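Local coordinates for FAD-binding PCMH-type domain-containing protein (Gibberella zeae, PDB 6YJO) that probably oxidises oligosaccharides, using a covalently bound flavin-adenine dinucleotide as redox cofactor, at residues Y67-A73 and N113-V119; V119-D124 and Q335-Y339; S161-V165 and Q331-Q335. All coordinates share one frame; numbering follows the deposited sequence.

Contact 1: residues Y67-A73 and N113-V119; sequences YTPAAIA and NGHLVIV
Ile72 has CG1 opposite its carbonyl carbon (chi1 -63°), which leaves CG2 anti to the backbone N; Val119 has CG1 anti to N (chi1 172°), which leaves CG2 opposite the carbonyl carbon. The two branches meet slantwise, with Ile72 CG2 and Val119 CG2 3.7 Å apart. Val117 has the same first torsion as Val119, and its CG2 lies against the Pro69 ring, 4.1 Å from Pro69 CB. Trp54 of helix 52-57 touches both Pro69 and Ile72. The other face carries Ala71, Ala73, Leu116 and Ile118. There Leu116 reaches across with one branch, and its CD1 lies 4.0 Å from Ala71 CB and 4.3 Å from Ala73 CB. Helix 32-41 packs on Ala71 from this side through Leu35 and Leu39.

Main-chain bonds fix the pairing. Ala70 N gives a 2.8 Å bond to His115 O. Val117 N bonds to Ala71 O at 2.9 Å. Ala73 then uses both its polar atoms: its N bonds to Val117 O, and its O accepts from Val119 N at 2.9 Å. This alternation is that of parallel strands. His115 starts away from residues 67-73, and its ring nitrogens bond to Glu112 and Ser96. Strand 116-119 is the middle of three parallel strands, between 71-73 and 95-98, a small sheet flanked by helices as in FAD-binding domains of the PCMH type.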
loop_
_atom_site.group_PDB
_atom_site.type_symbol
_atom_site.label_atom_id
_atom_site.label_comp_id
_atom_site.label_asym_id
_atom_site.label_seq_id
_atom_site.Cartn_x
_atom_site.Cartn_y
_atom_site.Cartn_z
ATOM N N TYR A 67 -18.874 -7.895 1.273
ATOM C CA TYR A 67 -19.903 -6.995 1.779
ATOM C C TYR A 67 -20.864 -6.671 0.644
ATOM O O TYR A 67 -20.582 -6.936 -0.527
ATOM C CB TYR A 67 -19.289 -5.722 2.370
ATOM C CG TYR A 67 -18.338 -6.008 3.501
ATOM C CD1 TYR A 67 -18.811 -6.296 4.771
ATOM C CD2 TYR A 67 -16.966 -6.010 3.297
ATOM C CE1 TYR A 67 -17.947 -6.569 5.808
ATOM C CE2 TYR A 67 -16.095 -6.277 4.330
ATOM C CZ TYR A 67 -16.590 -6.556 5.580
ATOM O OH TYR A 67 -15.722 -6.826 6.608
ATOM N N THR A 68 -22.006 -6.091 1.005
ATOM C CA THR A 68 -23.080 -5.796 0.056
ATOM C C THR A 68 -23.464 -4.323 0.162
ATOM O O THR A 68 -24.285 -3.949 1.016
ATOM C CB THR A 68 -24.288 -6.697 0.292
ATOM O OG1 THR A 68 -24.630 -6.715 1.686
ATOM C CG2 THR A 68 -23.968 -8.110 -0.179
ATOM N N PRO A 69 -22.859 -3.458 -0.659
ATOM C CA PRO A 69 -23.347 -2.082 -0.820
ATOM C C PRO A 69 -24.853 -1.884 -0.745
ATOM O O PRO A 69 -25.636 -2.797 -1.024
ATOM C CB PRO A 69 -22.835 -1.718 -2.224
ATOM C CG PRO A 69 -21.753 -2.789 -2.563
ATOM C CD PRO A 69 -21.554 -3.596 -1.314
ATOM N N ALA A 70 -25.258 -0.670 -0.363
ATOM C CA ALA A 70 -26.621 -0.216 -0.615
ATOM C C ALA A 70 -26.799 0.138 -2.085
ATOM O O ALA A 70 -27.821 -0.203 -2.689
ATOM C CB ALA A 70 -26.943 0.980 0.284
ATOM N N ALA A 71 -25.805 0.805 -2.672
ATOM C CA ALA A 71 -25.707 0.959 -4.117
ATOM C C ALA A 71 -24.237 1.035 -4.506
ATOM O O ALA A 71 -23.369 1.330 -3.681
ATOM C CB ALA A 71 -26.452 2.202 -4.620
ATOM N N ILE A 72 -23.971 0.735 -5.775
ATOM C CA ILE A 72 -22.665 0.932 -6.395
ATOM C C ILE A 72 -22.829 1.978 -7.487
ATOM O O ILE A 72 -23.665 1.821 -8.384
ATOM C CB ILE A 72 -22.100 -0.368 -6.989
ATOM C CG1 ILE A 72 -21.857 -1.426 -5.912
ATOM C CG2 ILE A 72 -20.806 -0.071 -7.731
ATOM C CD1 ILE A 72 -21.663 -2.814 -6.489
ATOM N N ALA A 73 -22.039 3.046 -7.409
ATOM C CA ALA A 73 -21.901 3.982 -8.514
ATOM C C ALA A 73 -20.685 3.599 -9.348
ATOM O O ALA A 73 -19.713 3.035 -8.839
ATOM C CB ALA A 73 -21.761 5.420 -8.011
ATOM N N ASN A 113 -21.708 -3.552 5.438
ATOM C CA ASN A 113 -22.751 -3.416 4.434
ATOM C C ASN A 113 -23.461 -2.074 4.588
ATOM O O ASN A 113 -23.360 -1.403 5.616
ATOM C CB ASN A 113 -23.758 -4.564 4.544
ATOM C CG ASN A 113 -23.092 -5.896 4.833
ATOM O OD1 ASN A 113 -22.626 -6.138 5.947
ATOM N ND2 ASN A 113 -23.043 -6.769 3.829
ATOM N N GLY A 114 -24.162 -1.676 3.531
ATOM C CA GLY A 114 -25.000 -0.499 3.588
ATOM C C GLY A 114 -24.304 0.793 3.230
ATOM O O GLY A 114 -24.752 1.861 3.660
ATOM N N HIS A 115 -23.226 0.732 2.454
ATOM C CA HIS A 115 -22.554 1.915 1.937
ATOM C C HIS A 115 -22.960 2.152 0.491
ATOM O O HIS A 115 -23.244 1.209 -0.251
ATOM C CB HIS A 115 -21.029 1.765 1.992
ATOM C CG HIS A 115 -20.429 2.030 3.336
ATOM N ND1 HIS A 115 -19.217 2.667 3.494
ATOM C CD2 HIS A 115 -20.859 1.725 4.584
ATOM C CE1 HIS A 115 -18.931 2.755 4.780
ATOM N NE2 HIS A 115 -19.912 2.190 5.464
ATOM N N LEU A 116 -22.976 3.421 0.093
ATOM C CA LEU A 116 -22.830 3.750 -1.317
ATOM C C LEU A 116 -21.359 3.610 -1.664
ATOM O O LEU A 116 -20.499 4.211 -1.016
ATOM C CB LEU A 116 -23.322 5.167 -1.621
ATOM C CG LEU A 116 -22.936 5.726 -3.001
ATOM C CD1 LEU A 116 -23.599 4.945 -4.141
ATOM C CD2 LEU A 116 -23.276 7.207 -3.103
ATOM N N VAL A 117 -21.062 2.788 -2.662
ATOM C CA VAL A 117 -19.687 2.487 -3.044
ATOM C C VAL A 117 -19.442 3.043 -4.438
ATOM O O VAL A 117 -20.046 2.582 -5.414
ATOM C CB VAL A 117 -19.401 0.978 -2.973
ATOM C CG1 VAL A 117 -18.032 0.673 -3.549
ATOM C CG2 VAL A 117 -19.484 0.499 -1.530
ATOM N N ILE A 118 -18.550 4.024 -4.523
ATOM C CA ILE A 118 -18.258 4.754 -5.751
ATOM C C ILE A 118 -17.031 4.094 -6.373
ATOM O O ILE A 118 -15.904 4.292 -5.912
ATOM C CB ILE A 118 -18.031 6.244 -5.471
ATOM C CG1 ILE A 118 -19.281 6.859 -4.823
ATOM C CG2 ILE A 118 -17.669 6.995 -6.750
ATOM C CD1 ILE A 118 -19.109 8.298 -4.362
ATOM N N VAL A 119 -17.253 3.298 -7.416
ATOM C CA VAL A 119 -16.188 2.556 -8.084
ATOM C C VAL A 119 -15.589 3.451 -9.164
ATOM O O VAL A 119 -16.190 3.657 -10.222
ATOM C CB VAL A 119 -16.712 1.242 -8.679
ATOM C CG1 VAL A 119 -15.637 0.573 -9.538
ATOM C CG2 VAL A 119 -17.176 0.296 -7.574
#

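Contact 2: residues V119-D124 and Q335-Y339; sequences VVDAMD and QRRPY
Asp124 OD2 receives two N-H groups from one side chain, that of Arg336. Arg336 NE lies 3.0 Å from Asp124 OD2 and Arg336 NH2 lies 3.2 Å from it, and both bonds are weak because they are well bent. The carboxylate and guanidinium planes are turned 67° apart, so this salt bridge is not the flat two-pronged kind. A bend in the Arg336 chain (chi3 72°) brings the guanidinium back to the acid. A water lies close to Asp124 OD2 as well. It accepts from Arg337 N at 3.2 Å and is 2.8 Å from Asp121 O, so it bridges the two backbones.

Residues 120-123 form a type I beta turn directly after strand 116-119, closed by a bond from Met123 N to Val120 O. Val120 touches the FAD, while Asp121 faces the other segment. The Arg337 chain is extended from CG to NE and runs past the Asp121 carboxylate, whose OD2 is 3.3 Å from Arg337 CB. At its end Arg337 NH1 forms a 3.0 Å salt bridge to Asp121 OD2. The oxygen lies in the guanidinium plane and is met on its anti side, but somewhat out of the carboxylate plane, with the two flat groups 81° apart. Arg337 CD also rests against Ala122, 4.4 Å from Ala122 CB. Arg337 NH2 of the same guanidinium forms a salt bridge with Glu57.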
loop_
_atom_site.group_PDB
_atom_site.type_symbol
_atom_site.label_atom_id
_atom_site.label_comp_id
_atom_site.label_asym_id
_atom_site.label_seq_id
_atom_site.Cartn_x
_atom_site.Cartn_y
_atom_site.Cartn_z
ATOM N N VAL A 119 -17.253 3.298 -7.416
ATOM C CA VAL A 119 -16.188 2.556 -8.084
ATOM C C VAL A 119 -15.589 3.451 -9.164
ATOM O O VAL A 119 -16.190 3.657 -10.222
ATOM C CB VAL A 119 -16.712 1.242 -8.679
ATOM C CG1 VAL A 119 -15.637 0.573 -9.538
ATOM C CG2 VAL A 119 -17.176 0.296 -7.574
ATOM N N VAL A 120 -14.387 3.963 -8.909
ATOM C CA VAL A 120 -13.733 4.893 -9.823
ATOM C C VAL A 120 -12.857 4.126 -10.808
ATOM O O VAL A 120 -12.059 4.723 -11.540
ATOM C CB VAL A 120 -12.908 5.936 -9.045
ATOM C CG1 VAL A 120 -13.771 6.623 -7.998
ATOM C CG2 VAL A 120 -11.683 5.292 -8.396
ATOM N N ASP A 121 -13.024 2.801 -10.849
ATOM C CA ASP A 121 -12.191 1.960 -11.704
ATOM C C ASP A 121 -12.277 2.366 -13.174
ATOM O O ASP A 121 -11.315 2.173 -13.926
ATOM C CB ASP A 121 -12.606 0.495 -11.528
ATOM C CG ASP A 121 -11.815 -0.456 -12.410
ATOM O OD1 ASP A 121 -10.715 -0.081 -12.868
ATOM O OD2 ASP A 121 -12.300 -1.585 -12.644
ATOM N N ALA A 122 -13.413 2.918 -13.608
ATOM C CA ALA A 122 -13.582 3.299 -15.007
ATOM C C ALA A 122 -12.855 4.590 -15.370
ATOM O O ALA A 122 -12.717 4.890 -16.561
ATOM C CB ALA A 122 -15.073 3.439 -15.337
ATOM N N MET A 123 -12.382 5.352 -14.386
ATOM C CA MET A 123 -11.632 6.586 -14.622
ATOM C C MET A 123 -10.154 6.258 -14.440
ATOM O O MET A 123 -9.633 6.265 -13.325
ATOM C CB MET A 123 -12.097 7.682 -13.670
ATOM C CG MET A 123 -13.571 8.025 -13.800
ATOM S SD MET A 123 -14.174 9.132 -12.507
ATOM C CE MET A 123 -12.994 10.482 -12.633
ATOM N N ASP A 124 -9.470 5.960 -15.555
ATOM C CA ASP A 124 -8.087 5.496 -15.500
ATOM C C ASP A 124 -7.181 6.206 -16.505
ATOM O O ASP A 124 -6.128 5.669 -16.862
ATOM C CB ASP A 124 -8.023 3.981 -15.726
ATOM C CG ASP A 124 -8.480 3.574 -17.117
ATOM O OD1 ASP A 124 -8.820 4.461 -17.927
ATOM O OD2 ASP A 124 -8.498 2.357 -17.403
ATOM N N GLN A 335 -2.949 -3.546 -16.458
ATOM C CA GLN A 335 -4.223 -3.985 -15.894
ATOM C C GLN A 335 -5.257 -2.876 -16.031
ATOM O O GLN A 335 -4.974 -1.715 -15.719
ATOM C CB GLN A 335 -4.075 -4.353 -14.414
ATOM C CG GLN A 335 -3.369 -5.668 -14.124
ATOM C CD GLN A 335 -4.033 -6.862 -14.793
ATOM O OE1 GLN A 335 -5.208 -6.815 -15.151
ATOM N NE2 GLN A 335 -3.268 -7.932 -14.983
ATOM N N ARG A 336 -6.457 -3.233 -16.484
ATOM C CA ARG A 336 -7.559 -2.288 -16.612
ATOM C C ARG A 336 -8.865 -3.005 -16.308
ATOM O O ARG A 336 -8.891 -4.204 -16.008
ATOM C CB ARG A 336 -7.609 -1.666 -18.012
ATOM C CG ARG A 336 -6.373 -0.868 -18.377
ATOM C CD ARG A 336 -6.494 -0.220 -19.744
ATOM N NE ARG A 336 -7.441 0.892 -19.750
ATOM C CZ ARG A 336 -7.413 1.901 -20.615
ATOM N NH1 ARG A 336 -6.477 1.964 -21.553
ATOM N NH2 ARG A 336 -8.323 2.863 -20.535
ATOM N N ARG A 337 -9.950 -2.259 -16.400
ATOM C CA ARG A 337 -11.294 -2.787 -16.227
ATOM C C ARG A 337 -11.737 -3.514 -17.496
ATOM O O ARG A 337 -11.495 -3.031 -18.604
ATOM C CB ARG A 337 -12.265 -1.654 -15.906
ATOM C CG ARG A 337 -13.710 -2.073 -15.774
ATOM C CD ARG A 337 -14.568 -0.899 -15.336
ATOM N NE ARG A 337 -15.916 -1.319 -14.965
ATOM C CZ ARG A 337 -16.242 -1.815 -13.775
ATOM N NH1 ARG A 337 -15.315 -1.958 -12.837
ATOM N NH2 ARG A 337 -17.494 -2.171 -13.525
ATOM N N PRO A 338 -12.404 -4.675 -17.368
ATOM C CA PRO A 338 -12.816 -5.308 -16.110
ATOM C C PRO A 338 -11.688 -6.083 -15.426
ATOM O O PRO A 338 -10.778 -6.578 -16.093
ATOM C CB PRO A 338 -13.931 -6.252 -16.554
ATOM C CG PRO A 338 -13.512 -6.665 -17.927
ATOM C CD PRO A 338 -12.823 -5.467 -18.539
ATOM N N TYR A 339 -11.775 -6.200 -14.102
ATOM C CA TYR A 339 -10.722 -6.775 -13.276
ATOM C C TYR A 339 -11.336 -7.836 -12.377
ATOM O O TYR A 339 -12.289 -7.551 -11.644
ATOM C CB TYR A 339 -10.042 -5.682 -12.444
ATOM C CG TYR A 339 -8.824 -6.125 -11.674
ATOM C CD1 TYR A 339 -7.595 -6.286 -12.305
ATOM C CD2 TYR A 339 -8.892 -6.349 -10.307
ATOM C CE1 TYR A 339 -6.475 -6.677 -11.595
ATOM C CE2 TYR A 339 -7.783 -6.735 -9.590
ATOM C CZ TYR A 339 -6.575 -6.898 -10.237
ATOM O OH TYR A 339 -5.462 -7.286 -9.521
HETATM O O HOH W 1 -10.088 0.900 -16.084
#

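Contact 3: residues S161-V165 and Q331-Q335; sequences SCPGV and QALDQ. With FAD (flavin-adenine dinucleotide), chain C.
A type I beta turn from Cys162 to Val165 carries one of the two covalent links to the flavin, and residues 331-335 pack on Pro163 and Gly164. Pro163 buries more area than any other residue here. Its CB and CG meet the other segment, with Pro163 CG 3.7 Å from Gln331 CB. Pro163 CB lies 3.5 Å from the carbonyl oxygen Leu333 O and 4.0 Å from Leu333 CD2. The Leu333 side chain starts away from the turn, but its CD2 comes back to it; helix 320-326 and Thr147 also touch this leucine. Gln335 bends at chi2 (-57°) and lays its CG 3.9 Å from Gly164 CA. Gln335 NE2 makes a weak bond back to Ala332 O, within its own segment. No hydrogen bond joins the two segments, so this is packing by shape. Arg141 also bonds to the turn, at Gly164 O.

Ser161, Cys162 and Val165 meet the flavin. Cys162 SG is bonded to FAD C6 at 1.8 Å. Ser161 N gives a nearly straight 3.2 Å hydrogen bond to FAD O4, and Val165 CG2 touches FAD C9 at 3.5 Å. His102 provides the second covalent link. Such double attachment through a histidine and a cysteine is characteristic of flavin oxidases of the berberine bridge enzyme type.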
loop_
_atom_site.group_PDB
_atom_site.type_symbol
_atom_site.label_atom_id
_atom_site.label_comp_id
_atom_site.label_asym_id
_atom_site.label_seq_id
_atom_site.Cartn_x
_atom_site.Cartn_y
_atom_site.Cartn_z
ATOM N N SER A 161 4.866 -3.699 -6.381
ATOM C CA SER A 161 5.118 -4.718 -7.393
ATOM C C SER A 161 3.840 -5.202 -8.069
ATOM O O SER A 161 3.889 -5.661 -9.216
ATOM C CB SER A 161 5.841 -5.908 -6.760
ATOM O OG SER A 161 6.860 -5.485 -5.871
ATOM N N CYS A 162 2.702 -5.120 -7.385
ATOM C CA CYS A 162 1.459 -5.666 -7.922
ATOM C C CYS A 162 0.865 -4.711 -8.950
ATOM O O CYS A 162 0.494 -3.586 -8.593
ATOM C CB CYS A 162 0.461 -5.912 -6.806
ATOM S SG CYS A 162 1.118 -6.935 -5.487
ATOM N N PRO A 163 0.744 -5.112 -10.216
ATOM C CA PRO A 163 0.199 -4.185 -11.218
ATOM C C PRO A 163 -1.284 -3.907 -11.053
ATOM O O PRO A 163 -1.746 -2.836 -11.465
ATOM C CB PRO A 163 0.488 -4.900 -12.543
ATOM C CG PRO A 163 0.525 -6.342 -12.182
ATOM C CD PRO A 163 1.122 -6.405 -10.809
ATOM N N GLY A 164 -2.050 -4.838 -10.480
ATOM C CA GLY A 164 -3.485 -4.653 -10.350
ATOM C C GLY A 164 -3.922 -3.718 -9.242
ATOM O O GLY A 164 -5.109 -3.391 -9.159
ATOM N N VAL A 165 -2.994 -3.280 -8.394
ATOM C CA VAL A 165 -3.332 -2.367 -7.310
ATOM C C VAL A 165 -3.788 -1.034 -7.886
ATOM O O VAL A 165 -3.247 -0.548 -8.890
ATOM C CB VAL A 165 -2.121 -2.203 -6.375
ATOM C CG1 VAL A 165 -2.253 -0.964 -5.509
ATOM C CG2 VAL A 165 -1.961 -3.454 -5.514
ATOM N N GLN A 331 1.212 -11.510 -13.474
ATOM C CA GLN A 331 0.144 -10.618 -13.908
ATOM C C GLN A 331 0.658 -9.635 -14.952
ATOM O O GLN A 331 1.686 -8.980 -14.748
ATOM C CB GLN A 331 -0.435 -9.860 -12.715
ATOM C CG GLN A 331 -1.458 -10.652 -11.925
ATOM C CD GLN A 331 -2.873 -10.160 -12.150
ATOM O OE1 GLN A 331 -3.698 -10.857 -12.737
ATOM N NE2 GLN A 331 -3.158 -8.948 -11.682
ATOM N N ALA A 332 -0.067 -9.526 -16.063
ATOM C CA ALA A 332 0.306 -8.581 -17.106
ATOM C C ALA A 332 0.217 -7.154 -16.573
ATOM O O ALA A 332 -0.710 -6.807 -15.840
ATOM C CB ALA A 332 -0.599 -8.762 -18.323
ATOM N N LEU A 333 1.188 -6.319 -16.953
ATOM C CA LEU A 333 1.304 -4.989 -16.359
ATOM C C LEU A 333 0.051 -4.158 -16.617
ATOM O O LEU A 333 -0.617 -3.717 -15.678
ATOM C CB LEU A 333 2.552 -4.278 -16.898
ATOM C CG LEU A 333 3.918 -4.622 -16.291
ATOM C CD1 LEU A 333 4.900 -3.496 -16.576
ATOM C CD2 LEU A 333 3.838 -4.877 -14.782
ATOM N N ASP A 334 -0.304 -3.960 -17.887
ATOM C CA ASP A 334 -1.367 -3.025 -18.242
ATOM C C ASP A 334 -2.727 -3.532 -17.774
ATOM O O ASP A 334 -3.574 -3.889 -18.595
ATOM C CB ASP A 334 -1.372 -2.782 -19.757
ATOM C CG ASP A 334 -2.258 -1.617 -20.161
ATOM O OD1 ASP A 334 -2.924 -1.042 -19.275
ATOM O OD2 ASP A 334 -2.285 -1.274 -21.363
ATOM N N GLN A 335 -2.949 -3.546 -16.458
ATOM C CA GLN A 335 -4.223 -3.985 -15.894
ATOM C C GLN A 335 -5.257 -2.876 -16.031
ATOM O O GLN A 335 -4.974 -1.715 -15.719
ATOM C CB GLN A 335 -4.075 -4.353 -14.414
ATOM C CG GLN A 335 -3.369 -5.668 -14.124
ATOM C CD GLN A 335 -4.033 -6.862 -14.793
ATOM O OE1 GLN A 335 -5.208 -6.815 -15.151
ATOM N NE2 GLN A 335 -3.268 -7.932 -14.983
HETATM P PA FAD C . -9.130 -0.231 -2.666
HETATM O O1A FAD C . -9.798 -1.281 -1.862
HETATM O O2A FAD C . -9.921 0.208 -3.909
HETATM O O5B FAD C . -8.779 1.021 -1.775
HETATM C C5B FAD C . -8.116 0.872 -0.502
HETATM C C4B FAD C . -8.394 2.084 0.346
HETATM O O4B FAD C . -8.291 3.275 -0.472
HETATM C C3B FAD C . -9.787 2.120 0.967
HETATM O O3B FAD C . -9.759 2.761 2.237
HETATM C C2B FAD C . -10.577 2.928 -0.062
HETATM O O2B FAD C . -11.714 3.558 0.511
HETATM C C1B FAD C . -9.530 3.960 -0.473
HETATM N N9A FAD C . -9.754 4.544 -1.793
HETATM C C8A FAD C . -9.742 3.907 -3.008
HETATM N N7A FAD C . -9.989 4.692 -4.029
HETATM C C5A FAD C . -10.180 5.939 -3.443
HETATM C C6A FAD C . -10.477 7.201 -3.985
HETATM N N6A FAD C . -10.644 7.437 -5.289
HETATM N N1A FAD C . -10.601 8.234 -3.122
HETATM C C2A FAD C . -10.435 8.008 -1.818
HETATM N N3A FAD C . -10.153 6.863 -1.194
HETATM C C4A FAD C . -10.039 5.855 -2.071
HETATM N N1 FAD C . 1.453 -2.193 -1.041
HETATM C C2 FAD C . 2.749 -1.764 -1.039
HETATM O O2 FAD C . 3.106 -0.782 -0.378
HETATM N N3 FAD C . 3.696 -2.437 -1.796
HETATM C C4 FAD C . 3.465 -3.545 -2.587
HETATM O O4 FAD C . 4.385 -4.062 -3.217
HETATM C C4X FAD C . 2.085 -3.992 -2.580
HETATM N N5 FAD C . 1.775 -5.033 -3.300
HETATM C C5X FAD C . 0.454 -5.454 -3.295
HETATM C C6 FAD C . 0.102 -6.580 -4.030
HETATM C C7 FAD C . -1.212 -7.028 -4.084
HETATM C C7M FAD C . -1.548 -8.238 -4.915
HETATM C C8 FAD C . -2.194 -6.374 -3.321
HETATM C C8M FAD C . -3.627 -6.831 -3.339
HETATM C C9 FAD C . -1.843 -5.260 -2.562
HETATM C C9A FAD C . -0.532 -4.803 -2.541
HETATM N N10 FAD C . -0.151 -3.675 -1.788
HETATM C C10 FAD C . 1.150 -3.247 -1.776
HETATM C "C1'" FAD C . -1.129 -2.967 -0.952
HETATM C "C2'" FAD C . -1.765 -1.762 -1.627
HETATM O "O2'" FAD C . -0.856 -0.662 -1.615
HETATM C "C3'" FAD C . -3.024 -1.377 -0.850
HETATM O "O3'" FAD C . -3.861 -2.525 -0.771
HETATM C "C4'" FAD C . -3.826 -0.233 -1.467
HETATM O "O4'" FAD C . -4.278 0.655 -0.445
HETATM C "C5'" FAD C . -5.008 -0.761 -2.245
HETATM O "O5'" FAD C . -5.520 0.283 -3.094
HETATM P P FAD C . -6.664 -0.012 -4.123
HETATM O O1P FAD C . -7.256 1.308 -4.626
HETATM O O2P FAD C . -6.169 -0.955 -5.156
HETATM O O3P FAD C . -7.719 -0.751 -3.167
#

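From the N terminus, contact 1 closes first. It brings residues 113-119 back beside 67-73 after an excursion through helix 78-90 and strand 95-98. Val119 ends that pairing and opens contact 2, so these two follow in series. Contact 2 closes a much longer loop, from 119-124 to 335-339. Contact 3, from 161-165 to 331-335, lies within that loop, and both end on one continuous segment that shares Gln335. The two also touch, with Tyr339 OH 3.4 Å from Gly164 CA. The segment before strand 346-352 therefore joins the turn that follows the middle strand of the small parallel sheet to the turn holding the flavin ring.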